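Local coordinates for protein Crov588 (Cafeteriavirus, PDB 6NYR) that is of unknown function but folds into a ring-shaped leucine-rich-repeat solenoid, built from FNIP repeats, that may offer its surfaces for binding partners, at residues D327-I332 and D348-I353; L344-D349 and L366-D371; Q572-N577 and T590-K595. One frame throughout, in Å; residues are numbered along the deposited sequence.

The three contacts sample one repeating architecture at two places on the ring. Interactions 1 and 2 are neighbours, their centres about 8 Å apart: they share Asp348 and Asp349, and Ile332 CD1 of interaction 1 packs 4.0 Å from Phe346 CE1 of interaction 2. Interaction 2 joins parallel strands and the turns that follow them, while interaction 1 lies farther out and joins the coil they share to the one before it. Interaction 3 lies about 60 Å from interaction 1 and 52 Å from interaction 2, centre to centre, yet it repeats much of the outer packing of interaction 1. No active site is known; a glycerol, probably from the crystallisation liquor, sits near Asp327.

Interaction 1: residues D327-I332 and D348-I353; sequences DFNQII and DDFNQI
Asn329 reaches from one coil of the leucine-rich-repeat solenoid to the next and meets the backbone of Asn351 with its side-chain carbonyl, forming a rung of an asparagine ladder. The bond from Asn351 N to Asn329 OD1 is short, at 2.7 Å, and its donor stands 43° out of the carbonyl plane. The same oxygen takes a second, weak bond from Gln352 NE2 at 3.3 Å, so one acceptor gathers a main-chain and a side-chain N-H. With CG anti to the backbone N (chi1 -164°), Asn329 carries its amide across to the neighbouring coil. Gln352, bent at chi2 (-59°), crosses it at about a right angle. The other end of the Asn329 amide is held as well, because ND2 donates to a water that in turn donates to Asn351 O.

Beside this rung the rings of Phe328 and Phe350 point the same way, with Phe328 CD2 4.0 Å from Phe350 CD1. Gln330 O lies at the edge of the Phe350 ring, in its plane, 3.6 Å from CE1. Ile332 CD1 adds an apolar contact to that same Phe350 CE1 at 4.3 Å.

The next shell repeats the scheme. Asn307 OD1 receives Asn329 N and Gln330 NE2, and Asn351 OD1 serves Asn373 N and Gln374 NE2, so each asparagine is positioned by the one before it. Where the segments begin, the carboxylates of Asp327 and Asp349 run side by side with OD1 and OD2, respectively, 3.6 Å apart, a closeness that may raise their proton affinity. A water spans the two coils there, donating to Asp327 O at 2.7 Å and to Asp349 OD2 at 3.1 Å.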
ATOM      1  N   ASP A 327       5.647 -20.668  15.119  1.00 41.07           N
ATOM      2  CA  ASP A 327       6.128 -21.728  15.996  1.00 45.50           C
ATOM      3  C   ASP A 327       6.468 -23.038  15.293  1.00 46.22           C
ATOM      4  O   ASP A 327       7.136 -23.885  15.901  1.00 46.44           O
ATOM      5  CB  ASP A 327       5.086 -22.021  17.089  1.00 46.02           C
ATOM      6  CG  ASP A 327       5.028 -20.943  18.146  1.00 45.52           C
ATOM      7  OD1 ASP A 327       5.726 -19.920  17.982  1.00 45.31           O
ATOM      8  OD2 ASP A 327       4.284 -21.110  19.139  1.00 45.15           O
ATOM      9  N   PHE A 328       6.043 -23.236  14.047  1.00 43.14           N
ATOM     10  CA  PHE A 328       6.202 -24.546  13.432  1.00 44.85           C
ATOM     11  C   PHE A 328       7.677 -24.900  13.270  1.00 45.27           C
ATOM     12  O   PHE A 328       8.451 -24.133  12.692  1.00 45.72           O
ATOM     13  CB  PHE A 328       5.509 -24.598  12.073  1.00 45.16           C
ATOM     14  CG  PHE A 328       5.554 -25.953  11.431  1.00 41.41           C
ATOM     15  CD1 PHE A 328       4.606 -26.914  11.746  1.00 42.29           C
ATOM     16  CD2 PHE A 328       6.559 -26.275  10.532  1.00 42.30           C
ATOM     17  CE1 PHE A 328       4.649 -28.166  11.159  1.00 41.89           C
ATOM     18  CE2 PHE A 328       6.605 -27.532   9.950  1.00 44.69           C
ATOM     19  CZ  PHE A 328       5.647 -28.472  10.266  1.00 42.27           C
ATOM     20  N   ASN A 329       8.062 -26.078  13.768  1.00 44.45           N
ATOM     21  CA  ASN A 329       9.444 -26.531  13.673  1.00 45.84           C
ATOM     22  C   ASN A 329       9.498 -28.049  13.752  1.00 48.53           C
ATOM     23  O   ASN A 329      10.317 -28.604  14.500  1.00 48.75           O
ATOM     24  CB  ASN A 329      10.290 -25.918  14.794  1.00 45.36           C
ATOM     25  CG  ASN A 329      11.776 -26.044  14.531  1.00 44.17           C
ATOM     26  OD1 ASN A 329      12.202 -26.202  13.390  1.00 42.51           O
ATOM     27  ND2 ASN A 329      12.572 -25.990  15.594  1.00 48.69           N
ATOM     28  N   GLN A 330       8.628 -28.716  13.002  1.00 50.44           N
ATOM     29  CA  GLN A 330       8.578 -30.168  12.977  1.00 46.88           C
ATOM     30  C   GLN A 330       9.347 -30.698  11.774  1.00 47.15           C
ATOM     31  O   GLN A 330       9.425 -30.049  10.728  1.00 48.20           O
ATOM     32  CB  GLN A 330       7.131 -30.654  12.923  1.00 45.47           C
ATOM     33  CG  GLN A 330       6.342 -30.373  14.190  1.00 46.76           C
ATOM     34  CD  GLN A 330       6.921 -31.063  15.404  1.00 47.50           C
ATOM     35  OE1 GLN A 330       7.137 -32.273  15.398  1.00 52.67           O
ATOM     36  NE2 GLN A 330       7.193 -30.291  16.447  1.00 47.79           N
ATOM     37  N   ILE A 331       9.920 -31.892  11.938  1.00 50.80           N
ATOM     38  CA  ILE A 331      10.625 -32.530  10.837  1.00 53.34           C
ATOM     39  C   ILE A 331       9.639 -32.792   9.708  1.00 51.25           C
ATOM     40  O   ILE A 331       8.482 -33.167   9.940  1.00 48.71           O
ATOM     41  CB  ILE A 331      11.292 -33.835  11.305  1.00 57.92           C
ATOM     42  CG1 ILE A 331      12.461 -33.528  12.243  1.00 58.21           C
ATOM     43  CG2 ILE A 331      11.765 -34.655  10.109  1.00 57.16           C
ATOM     44  CD1 ILE A 331      13.009 -34.746  12.972  1.00 59.43           C
ATOM     45  N   ILE A 332      10.093 -32.587   8.477  1.00 52.14           N
ATOM     46  CA  ILE A 332       9.312 -32.891   7.283  1.00 52.20           C
ATOM     47  C   ILE A 332      10.122 -33.912   6.496  1.00 53.77           C
ATOM     48  O   ILE A 332      11.209 -33.595   5.994  1.00 52.50           O
ATOM     49  CB  ILE A 332       9.031 -31.647   6.436  1.00 51.80           C
ATOM     50  CG1 ILE A 332       8.336 -30.573   7.271  1.00 49.36           C
ATOM     51  CG2 ILE A 332       8.159 -31.997   5.239  1.00 51.82           C
ATOM     52  CD1 ILE A 332       8.040 -29.300   6.501  1.00 47.92           C
ATOM     53  N   ASP A 348       9.019 -18.101  11.757  1.00 41.41           N
ATOM     54  CA  ASP A 348      10.235 -17.697  12.453  1.00 44.48           C
ATOM     55  C   ASP A 348      11.038 -18.895  12.937  1.00 43.70           C
ATOM     56  O   ASP A 348      12.266 -18.930  12.782  1.00 42.67           O
ATOM     57  CB  ASP A 348       9.884 -16.796  13.638  1.00 47.66           C
ATOM     58  CG  ASP A 348       9.457 -15.413  13.208  1.00 50.79           C
ATOM     59  OD1 ASP A 348       9.747 -15.036  12.058  1.00 52.14           O
ATOM     60  OD2 ASP A 348       8.855 -14.694  14.031  1.00 55.61           O
ATOM     61  N   ASP A 349      10.368 -19.897  13.507  1.00 43.65           N
ATOM     62  CA  ASP A 349      11.053 -20.930  14.272  1.00 46.53           C
ATOM     63  C   ASP A 349      11.597 -22.087  13.440  1.00 46.25           C
ATOM     64  O   ASP A 349      12.489 -22.805  13.920  1.00 44.39           O
ATOM     65  CB  ASP A 349      10.114 -21.511  15.344  1.00 49.29           C
ATOM     66  CG  ASP A 349       9.831 -20.537  16.467  1.00 46.34           C
ATOM     67  OD1 ASP A 349      10.353 -19.404  16.409  1.00 46.02           O
ATOM     68  OD2 ASP A 349       9.090 -20.906  17.405  1.00 44.24           O
ATOM     69  N   PHE A 350      11.087 -22.302  12.228  1.00 44.83           N
ATOM     70  CA  PHE A 350      11.471 -23.488  11.473  1.00 41.90           C
ATOM     71  C   PHE A 350      12.981 -23.525  11.261  1.00 44.74           C
ATOM     72  O   PHE A 350      13.565 -22.584  10.710  1.00 40.31           O
ATOM     73  CB  PHE A 350      10.766 -23.541  10.122  1.00 44.33           C
ATOM     74  CG  PHE A 350      11.066 -24.799   9.349  1.00 42.73           C
ATOM     75  CD1 PHE A 350      10.503 -26.003   9.737  1.00 44.28           C
ATOM     76  CD2 PHE A 350      11.918 -24.783   8.258  1.00 44.56           C
ATOM     77  CE1 PHE A 350      10.773 -27.167   9.043  1.00 46.63           C
ATOM     78  CE2 PHE A 350      12.193 -25.948   7.560  1.00 47.73           C
ATOM     79  CZ  PHE A 350      11.618 -27.138   7.955  1.00 47.79           C
ATOM     80  N   ASN A 351      13.607 -24.630  11.667  1.00 46.23           N
ATOM     81  CA  ASN A 351      15.052 -24.786  11.547  1.00 46.46           C
ATOM     82  C   ASN A 351      15.431 -26.261  11.603  1.00 43.55           C
ATOM     83  O   ASN A 351      16.265 -26.661  12.421  1.00 43.61           O
ATOM     84  CB  ASN A 351      15.754 -24.002  12.658  1.00 47.76           C
ATOM     85  CG  ASN A 351      17.250 -23.946  12.472  1.00 45.91           C
ATOM     86  OD1 ASN A 351      17.756 -24.152  11.372  1.00 44.45           O
ATOM     87  ND2 ASN A 351      17.972 -23.677  13.554  1.00 46.06           N
ATOM     88  N   GLN A 352      14.811 -27.072  10.748  1.00 42.75           N
ATOM     89  CA  GLN A 352      15.124 -28.488  10.633  1.00 43.26           C
ATOM     90  C   GLN A 352      15.828 -28.791   9.315  1.00 45.19           C
ATOM     91  O   GLN A 352      15.559 -28.160   8.288  1.00 46.08           O
ATOM     92  CB  GLN A 352      13.851 -29.345  10.714  1.00 43.89           C
ATOM     93  CG  GLN A 352      13.099 -29.262  12.021  1.00 46.22           C
ATOM     94  CD  GLN A 352      13.931 -29.686  13.209  1.00 45.78           C
ATOM     95  OE1 GLN A 352      14.581 -30.729  13.189  1.00 46.48           O
ATOM     96  NE2 GLN A 352      13.925 -28.864  14.251  1.00 48.41           N
ATOM     97  N   ILE A 353      16.719 -29.786   9.349  1.00 46.92           N
ATOM     98  CA  ILE A 353      17.379 -30.229   8.130  1.00 49.27           C
ATOM     99  C   ILE A 353      16.314 -30.678   7.132  1.00 49.62           C
ATOM    100  O   ILE A 353      15.274 -31.238   7.504  1.00 46.99           O
ATOM    101  CB  ILE A 353      18.363 -31.374   8.423  1.00 55.51           C
ATOM    102  CG1 ILE A 353      19.450 -30.926   9.405  1.00 57.95           C
ATOM    103  CG2 ILE A 353      19.000 -31.873   7.126  1.00 56.30           C
ATOM    104  CD1 ILE A 353      20.250 -32.072  10.008  1.00 58.38           C
TER
HETATM  105  O   HOH W   1       8.929 -23.998  17.974  1.00 25.85           O
HETATM  106  O   HOH W   2      15.614 -26.619  15.384  1.00 45.84           O
HETATM  107  O   HOH W   3      12.868 -31.725   7.375  1.00 41.75           O

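Interaction 2: residues L344-D349 and L366-D371; sequences LTFGDD and LTFGDD
Leu344 and Leu366 both hold CG anti to the backbone N (chi1 177° in each), which lays them side by side with Leu344 CD2 3.8 Å from Leu366 CD1. Phe346 and Phe368 share a different setting, CG beside the backbone N (chi1 -73° in Phe346), and their rings run the same way, planes only 8° apart. The rings are slid so far that they barely overlap; they touch where Phe346 CD2 comes 3.8 Å from Phe368 CD1. Thr345 and Thr367 occupy the sheet face opposite the leucines.

The backbone sets this one-to-one register. Thr367 N bonds to Leu344 O at 2.9 Å, and Phe346 N to Thr367 O at the same distance, both nearly straight. Past the strands, Gly369 CA approaches Gly347 O to 3.2 Å in a C-H...O contact, an approach suited to a residue lacking a beta carbon. The turns are then joined by a hydrogen bond from Asp371 N to Asp348 O, in the carbonyl plane but more bent than those of the strands.

Asp348 and Asp370 stack their carboxylates with OD1 and OD2, respectively, 3.1 Å apart, a crowding of like charge that may raise the pKa of one or both. A water links Asp349 O to Asp371 OD2. Equivalent positions in line on successive coils, with leucines facing the core from short parallel strands, are typical of a leucine-rich-repeat solenoid; here the residues are even identical.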
ATOM      1  N   LEU A 344       5.703 -22.362  -0.750  1.00 44.86           N
ATOM      2  CA  LEU A 344       5.954 -22.828   0.608  1.00 45.24           C
ATOM      3  C   LEU A 344       6.620 -21.702   1.382  1.00 41.51           C
ATOM      4  O   LEU A 344       7.684 -21.218   0.985  1.00 41.23           O
ATOM      5  CB  LEU A 344       6.840 -24.075   0.614  1.00 44.52           C
ATOM      6  CG  LEU A 344       7.239 -24.612   1.991  1.00 42.29           C
ATOM      7  CD1 LEU A 344       6.004 -24.942   2.813  1.00 41.62           C
ATOM      8  CD2 LEU A 344       8.137 -25.832   1.865  1.00 42.81           C
ATOM      9  N   THR A 345       6.019 -21.317   2.500  1.00 39.71           N
ATOM     10  CA  THR A 345       6.527 -20.232   3.324  1.00 43.56           C
ATOM     11  C   THR A 345       6.639 -20.742   4.750  1.00 40.93           C
ATOM     12  O   THR A 345       5.654 -21.226   5.320  1.00 38.88           O
ATOM     13  CB  THR A 345       5.604 -19.011   3.253  1.00 45.13           C
ATOM     14  OG1 THR A 345       5.480 -18.587   1.890  1.00 49.26           O
ATOM     15  CG2 THR A 345       6.164 -17.867   4.077  1.00 41.32           C
ATOM     16  N   PHE A 346       7.828 -20.635   5.320  1.00 42.80           N
ATOM     17  CA  PHE A 346       8.053 -21.007   6.707  1.00 45.52           C
ATOM     18  C   PHE A 346       7.989 -19.773   7.599  1.00 42.42           C
ATOM     19  O   PHE A 346       8.082 -18.634   7.136  1.00 42.51           O
ATOM     20  CB  PHE A 346       9.407 -21.702   6.879  1.00 46.05           C
ATOM     21  CG  PHE A 346       9.451 -23.095   6.328  1.00 47.25           C
ATOM     22  CD1 PHE A 346       8.851 -24.141   7.011  1.00 47.49           C
ATOM     23  CD2 PHE A 346      10.105 -23.365   5.135  1.00 51.86           C
ATOM     24  CE1 PHE A 346       8.896 -25.427   6.511  1.00 47.46           C
ATOM     25  CE2 PHE A 346      10.154 -24.655   4.636  1.00 49.99           C
ATOM     26  CZ  PHE A 346       9.550 -25.683   5.325  1.00 47.52           C
ATOM     27  N   GLY A 347       7.826 -20.026   8.898  1.00 42.64           N
ATOM     28  CA  GLY A 347       7.779 -18.982   9.895  1.00 39.86           C
ATOM     29  C   GLY A 347       9.089 -18.843  10.651  1.00 41.35           C
ATOM     30  O   GLY A 347      10.127 -19.397  10.280  1.00 41.27           O
ATOM     31  N   ASP A 348       9.019 -18.101  11.757  1.00 41.41           N
ATOM     32  CA  ASP A 348      10.235 -17.697  12.453  1.00 44.48           C
ATOM     33  C   ASP A 348      11.038 -18.895  12.937  1.00 43.70           C
ATOM     34  O   ASP A 348      12.266 -18.930  12.782  1.00 42.67           O
ATOM     35  CB  ASP A 348       9.884 -16.796  13.638  1.00 47.66           C
ATOM     36  CG  ASP A 348       9.457 -15.413  13.208  1.00 50.79           C
ATOM     37  OD1 ASP A 348       9.747 -15.036  12.058  1.00 52.14           O
ATOM     38  OD2 ASP A 348       8.855 -14.694  14.031  1.00 55.61           O
ATOM     39  N   ASP A 349      10.368 -19.897  13.507  1.00 43.65           N
ATOM     40  CA  ASP A 349      11.053 -20.930  14.272  1.00 46.53           C
ATOM     41  C   ASP A 349      11.597 -22.087  13.440  1.00 46.25           C
ATOM     42  O   ASP A 349      12.489 -22.805  13.920  1.00 44.39           O
ATOM     43  CB  ASP A 349      10.114 -21.511  15.344  1.00 49.29           C
ATOM     44  CG  ASP A 349       9.831 -20.537  16.467  1.00 46.34           C
ATOM     45  OD1 ASP A 349      10.353 -19.404  16.409  1.00 46.02           O
ATOM     46  OD2 ASP A 349       9.090 -20.906  17.405  1.00 44.24           O
ATOM     47  N   LEU A 366      10.008 -20.721  -2.550  1.00 44.68           N
ATOM     48  CA  LEU A 366      10.404 -21.223  -1.239  1.00 47.57           C
ATOM     49  C   LEU A 366      10.913 -20.057  -0.411  1.00 45.66           C
ATOM     50  O   LEU A 366      11.931 -19.447  -0.755  1.00 46.84           O
ATOM     51  CB  LEU A 366      11.485 -22.297  -1.364  1.00 46.34           C
ATOM     52  CG  LEU A 366      12.043 -22.847  -0.050  1.00 43.43           C
ATOM     53  CD1 LEU A 366      10.937 -23.470   0.783  1.00 42.71           C
ATOM     54  CD2 LEU A 366      13.155 -23.850  -0.319  1.00 43.88           C
ATOM     55  N   THR A 367      10.212 -19.753   0.677  1.00 42.53           N
ATOM     56  CA  THR A 367      10.573 -18.663   1.574  1.00 43.09           C
ATOM     57  C   THR A 367      10.828 -19.234   2.960  1.00 42.79           C
ATOM     58  O   THR A 367       9.935 -19.847   3.556  1.00 40.27           O
ATOM     59  CB  THR A 367       9.471 -17.599   1.608  1.00 45.40           C
ATOM     60  OG1 THR A 367       9.315 -17.045   0.291  1.00 46.13           O
ATOM     61  CG2 THR A 367       9.803 -16.500   2.598  1.00 43.17           C
ATOM     62  N   PHE A 368      12.037 -19.021   3.470  1.00 45.09           N
ATOM     63  CA  PHE A 368      12.392 -19.430   4.818  1.00 41.59           C
ATOM     64  C   PHE A 368      12.115 -18.294   5.794  1.00 41.91           C
ATOM     65  O   PHE A 368      11.992 -17.128   5.412  1.00 41.46           O
ATOM     66  CB  PHE A 368      13.865 -19.843   4.913  1.00 44.25           C
ATOM     67  CG  PHE A 368      14.167 -21.175   4.284  1.00 46.88           C
ATOM     68  CD1 PHE A 368      13.789 -22.350   4.913  1.00 46.08           C
ATOM     69  CD2 PHE A 368      14.847 -21.254   3.079  1.00 47.61           C
ATOM     70  CE1 PHE A 368      14.069 -23.577   4.344  1.00 43.94           C
ATOM     71  CE2 PHE A 368      15.131 -22.483   2.511  1.00 46.12           C
ATOM     72  CZ  PHE A 368      14.742 -23.642   3.145  1.00 44.28           C
ATOM     73  N   GLY A 369      12.049 -18.650   7.076  1.00 42.24           N
ATOM     74  CA  GLY A 369      11.836 -17.694   8.136  1.00 42.04           C
ATOM     75  C   GLY A 369      13.122 -17.290   8.837  1.00 42.76           C
ATOM     76  O   GLY A 369      14.233 -17.566   8.383  1.00 43.88           O
ATOM     77  N   ASP A 370      12.949 -16.621   9.976  1.00 44.26           N
ATOM     78  CA  ASP A 370      14.079 -16.057  10.701  1.00 45.51           C
ATOM     79  C   ASP A 370      15.173 -17.091  10.951  1.00 45.02           C
ATOM     80  O   ASP A 370      16.349 -16.855  10.651  1.00 48.41           O
ATOM     81  CB  ASP A 370      13.607 -15.476  12.036  1.00 46.36           C
ATOM     82  CG  ASP A 370      12.852 -14.175  11.884  1.00 49.30           C
ATOM     83  OD1 ASP A 370      12.769 -13.653  10.752  1.00 49.64           O
ATOM     84  OD2 ASP A 370      12.367 -13.659  12.911  1.00 52.15           O
ATOM     85  N   ASP A 371      14.805 -18.243  11.512  1.00 43.37           N
ATOM     86  CA  ASP A 371      15.783 -19.084  12.187  1.00 48.30           C
ATOM     87  C   ASP A 371      16.426 -20.147  11.308  1.00 45.53           C
ATOM     88  O   ASP A 371      17.445 -20.721  11.715  1.00 43.46           O
ATOM     89  CB  ASP A 371      15.136 -19.783  13.390  1.00 49.97           C
ATOM     90  CG  ASP A 371      14.964 -18.861  14.574  1.00 49.95           C
ATOM     91  OD1 ASP A 371      15.390 -17.690  14.485  1.00 49.29           O
ATOM     92  OD2 ASP A 371      14.394 -19.308  15.596  1.00 49.74           O
TER
HETATM   93  O   HOH W   4      14.489 -22.095  15.821  1.00 32.03           O

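Interaction 3: residues Q572-N577 and T590-K595; sequences QKITEN and TSFNQK
Gln594 lays its bent side chain across the backbone of Gln572 and Lys573, joining successive coils of the leucine-rich-repeat solenoid near its outer surface. Its CG sits beside the backbone N, and a second bend of the same sense (chi2 -63°) turns the amide so that OE1 faces Lys573. The methylene CG thereby comes 3.6 Å from Gln572 O. The amide oxygen then rests against the next residue, with Gln594 OE1 3.6 Å from Lys573 CG. The two side chains cross at about a right angle, and the bends of Lys573 at chi3 and chi4 bring its NZ back to 3.9 Å from Gln594 OE1, a loose electrostatic approach. The amide nitrogen of Gln594 is engaged differently, donating to Asn571 OD1, which also accepts Asn593 N; this is an asparagine ladder. Gln572 has nearly the same conformation as Gln594 and sends its own NE2 to Asn549 OD1 on the preceding coil.

The aromatic half of the contact belongs to Phe592. Its CG is anti to the backbone N (chi1 175°), which swings the ring toward the adjacent coil, where Gln572 O meets its edge, near the ring plane, 3.6 Å from CE1. One face of the ring is covered by its own chain, Gln594 N lying above the plane toward the rim. Ile574 keeps an extended outer torsion (chi2 172°) and crosses Phe592 at about a right angle, CD1 reaching 4.2 Å from CE1 of the ring. Phe592 also stacks on Phe588, which follows strand 585-587 and is touched by Ile574 as well.

No hydrogen bond spans the two segments, so packing carries the contact. Farther along the first segment, Thr575 OG1 donates to Glu576 OE1 at 2.6 Å, nearly in line with that oxygen's C-O bond.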
ATOM      1  N   GLN A 572      27.045  26.064  -4.512  1.00 54.81           N
ATOM      2  CA  GLN A 572      28.078  26.628  -5.366  1.00 54.33           C
ATOM      3  C   GLN A 572      27.468  27.469  -6.478  1.00 52.23           C
ATOM      4  O   GLN A 572      26.348  27.214  -6.932  1.00 48.54           O
ATOM      5  CB  GLN A 572      28.951  25.531  -5.998  1.00 54.51           C
ATOM      6  CG  GLN A 572      29.724  24.691  -5.001  1.00 55.19           C
ATOM      7  CD  GLN A 572      30.736  25.506  -4.218  1.00 57.45           C
ATOM      8  OE1 GLN A 572      31.406  26.385  -4.766  1.00 60.42           O
ATOM      9  NE2 GLN A 572      30.853  25.214  -2.928  1.00 53.34           N
ATOM     10  N   LYS A 573      28.229  28.469  -6.916  1.00 56.98           N
ATOM     11  CA  LYS A 573      27.807  29.309  -8.027  1.00 58.46           C
ATOM     12  C   LYS A 573      27.589  28.459  -9.273  1.00 53.82           C
ATOM     13  O   LYS A 573      28.336  27.514  -9.544  1.00 51.97           O
ATOM     14  CB  LYS A 573      28.876  30.368  -8.317  1.00 64.96           C
ATOM     15  CG  LYS A 573      28.871  31.575  -7.388  1.00 69.94           C
ATOM     16  CD  LYS A 573      30.280  32.180  -7.316  1.00 76.15           C
ATOM     17  CE  LYS A 573      30.274  33.688  -7.131  1.00 79.59           C
ATOM     18  NZ  LYS A 573      29.583  34.089  -5.872  1.00 80.88           N
ATOM     19  N   ILE A 574      26.543  28.787 -10.027  1.00 52.09           N
ATOM     20  CA  ILE A 574      26.291  28.189 -11.335  1.00 49.82           C
ATOM     21  C   ILE A 574      26.290  29.322 -12.352  1.00 50.14           C
ATOM     22  O   ILE A 574      25.494  30.265 -12.240  1.00 47.25           O
ATOM     23  CB  ILE A 574      24.972  27.404 -11.371  1.00 49.32           C
ATOM     24  CG1 ILE A 574      24.988  26.323 -10.293  1.00 50.85           C
ATOM     25  CG2 ILE A 574      24.765  26.792 -12.749  1.00 52.27           C
ATOM     26  CD1 ILE A 574      23.662  25.610 -10.095  1.00 48.99           C
ATOM     27  N   THR A 575      27.195  29.242 -13.333  1.00 53.84           N
ATOM     28  CA  THR A 575      27.356  30.301 -14.316  1.00 58.93           C
ATOM     29  C   THR A 575      26.878  29.835 -15.697  1.00 58.62           C
ATOM     30  O   THR A 575      26.328  28.732 -15.846  1.00 56.39           O
ATOM     31  CB  THR A 575      28.816  30.770 -14.350  1.00 64.39           C
ATOM     32  OG1 THR A 575      28.942  31.874 -15.256  1.00 72.39           O
ATOM     33  CG2 THR A 575      29.740  29.643 -14.805  1.00 62.60           C
ATOM     34  N   GLU A 576      27.120  30.663 -16.716  1.00 58.61           N
ATOM     35  CA  GLU A 576      26.640  30.362 -18.053  1.00 60.37           C
ATOM     36  C   GLU A 576      27.195  29.032 -18.551  1.00 56.07           C
ATOM     37  O   GLU A 576      28.336  28.658 -18.267  1.00 53.94           O
ATOM     38  CB  GLU A 576      27.042  31.466 -19.038  1.00 68.63           C
ATOM     39  CG  GLU A 576      26.261  32.766 -18.932  1.00 75.64           C
ATOM     40  CD  GLU A 576      26.849  33.731 -17.923  1.00 81.89           C
ATOM     41  OE1 GLU A 576      27.683  33.304 -17.097  1.00 82.81           O
ATOM     42  OE2 GLU A 576      26.470  34.921 -17.952  1.00 83.01           O
ATOM     43  N   ASN A 577      26.361  28.326 -19.322  1.00 55.21           N
ATOM     44  CA  ASN A 577      26.801  27.173 -20.118  1.00 55.88           C
ATOM     45  C   ASN A 577      27.271  26.014 -19.240  1.00 53.51           C
ATOM     46  O   ASN A 577      28.070  25.178 -19.668  1.00 52.95           O
ATOM     47  CB  ASN A 577      27.911  27.563 -21.097  1.00 60.43           C
ATOM     48  CG  ASN A 577      27.480  28.632 -22.078  1.00 66.10           C
ATOM     49  OD1 ASN A 577      28.041  29.731 -22.106  1.00 69.69           O
ATOM     50  ND2 ASN A 577      26.482  28.316 -22.894  1.00 66.78           N
ATOM     51  N   THR A 590      18.390  21.921   0.172  1.00 53.21           N
ATOM     52  CA  THR A 590      17.978  22.822   1.243  1.00 54.88           C
ATOM     53  C   THR A 590      18.814  24.099   1.286  1.00 52.84           C
ATOM     54  O   THR A 590      18.273  25.197   1.468  1.00 50.13           O
ATOM     55  CB  THR A 590      18.048  22.094   2.592  1.00 53.59           C
ATOM     56  OG1 THR A 590      19.383  21.622   2.816  1.00 55.75           O
ATOM     57  CG2 THR A 590      17.085  20.916   2.632  1.00 49.30           C
ATOM     58  N   SER A 591      20.131  23.983   1.130  1.00 49.81           N
ATOM     59  CA  SER A 591      21.032  25.071   1.487  1.00 50.38           C
ATOM     60  C   SER A 591      21.509  25.912   0.305  1.00 49.72           C
ATOM     61  O   SER A 591      22.279  26.854   0.514  1.00 49.49           O
ATOM     62  CB  SER A 591      22.252  24.517   2.240  1.00 50.92           C
ATOM     63  OG  SER A 591      23.191  23.933   1.352  1.00 54.83           O
ATOM     64  N   PHE A 592      21.084  25.608  -0.921  1.00 48.35           N
ATOM     65  CA  PHE A 592      21.505  26.412  -2.063  1.00 46.85           C
ATOM     66  C   PHE A 592      20.960  27.834  -1.951  1.00 49.83           C
ATOM     67  O   PHE A 592      19.750  28.041  -1.822  1.00 47.10           O
ATOM     68  CB  PHE A 592      21.033  25.777  -3.376  1.00 46.77           C
ATOM     69  CG  PHE A 592      21.322  26.620  -4.592  1.00 44.40           C
ATOM     70  CD1 PHE A 592      22.538  26.519  -5.249  1.00 43.02           C
ATOM     71  CD2 PHE A 592      20.380  27.515  -5.072  1.00 44.27           C
ATOM     72  CE1 PHE A 592      22.808  27.294  -6.359  1.00 44.95           C
ATOM     73  CE2 PHE A 592      20.645  28.295  -6.183  1.00 44.43           C
ATOM     74  CZ  PHE A 592      21.859  28.184  -6.829  1.00 44.98           C
ATOM     75  N   ASN A 593      21.856  28.816  -2.018  1.00 56.61           N
ATOM     76  CA  ASN A 593      21.461  30.214  -1.909  1.00 58.98           C
ATOM     77  C   ASN A 593      22.458  31.089  -2.671  1.00 59.72           C
ATOM     78  O   ASN A 593      23.139  31.950  -2.109  1.00 60.33           O
ATOM     79  CB  ASN A 593      21.362  30.638  -0.445  1.00 59.88           C
ATOM     80  CG  ASN A 593      20.633  31.963  -0.269  1.00 61.50           C
ATOM     81  OD1 ASN A 593      19.875  32.385  -1.140  1.00 58.52           O
ATOM     82  ND2 ASN A 593      20.864  32.624   0.861  1.00 62.13           N
ATOM     83  N   GLN A 594      22.555  30.873  -3.978  1.00 59.02           N
ATOM     84  CA  GLN A 594      23.450  31.633  -4.835  1.00 59.58           C
ATOM     85  C   GLN A 594      22.656  32.466  -5.833  1.00 59.98           C
ATOM     86  O   GLN A 594      21.539  32.111  -6.218  1.00 60.90           O
ATOM     87  CB  GLN A 594      24.409  30.711  -5.595  1.00 55.98           C
ATOM     88  CG  GLN A 594      25.351  29.922  -4.706  1.00 56.26           C
ATOM     89  CD  GLN A 594      26.284  30.817  -3.912  1.00 55.46           C
ATOM     90  OE1 GLN A 594      26.857  31.769  -4.444  1.00 57.90           O
ATOM     91  NE2 GLN A 594      26.436  30.517  -2.631  1.00 54.47           N
ATOM     92  N   LYS A 595      23.247  33.583  -6.244  1.00 62.60           N
ATOM     93  CA  LYS A 595      22.620  34.466  -7.219  1.00 63.71           C
ATOM     94  C   LYS A 595      22.603  33.803  -8.589  1.00 60.49           C
ATOM     95  O   LYS A 595      23.579  33.172  -9.008  1.00 59.07           O
ATOM     96  CB  LYS A 595      23.384  35.790  -7.265  1.00 68.93           C
ATOM     97  CG  LYS A 595      23.253  36.607  -5.974  1.00 76.04           C
ATOM     98  CD  LYS A 595      24.522  37.401  -5.684  1.00 81.29           C
ATOM     99  CE  LYS A 595      24.436  38.869  -6.050  1.00 84.15           C
ATOM    100  NZ  LYS A 595      25.813  39.448  -6.143  1.00 84.85           N
TER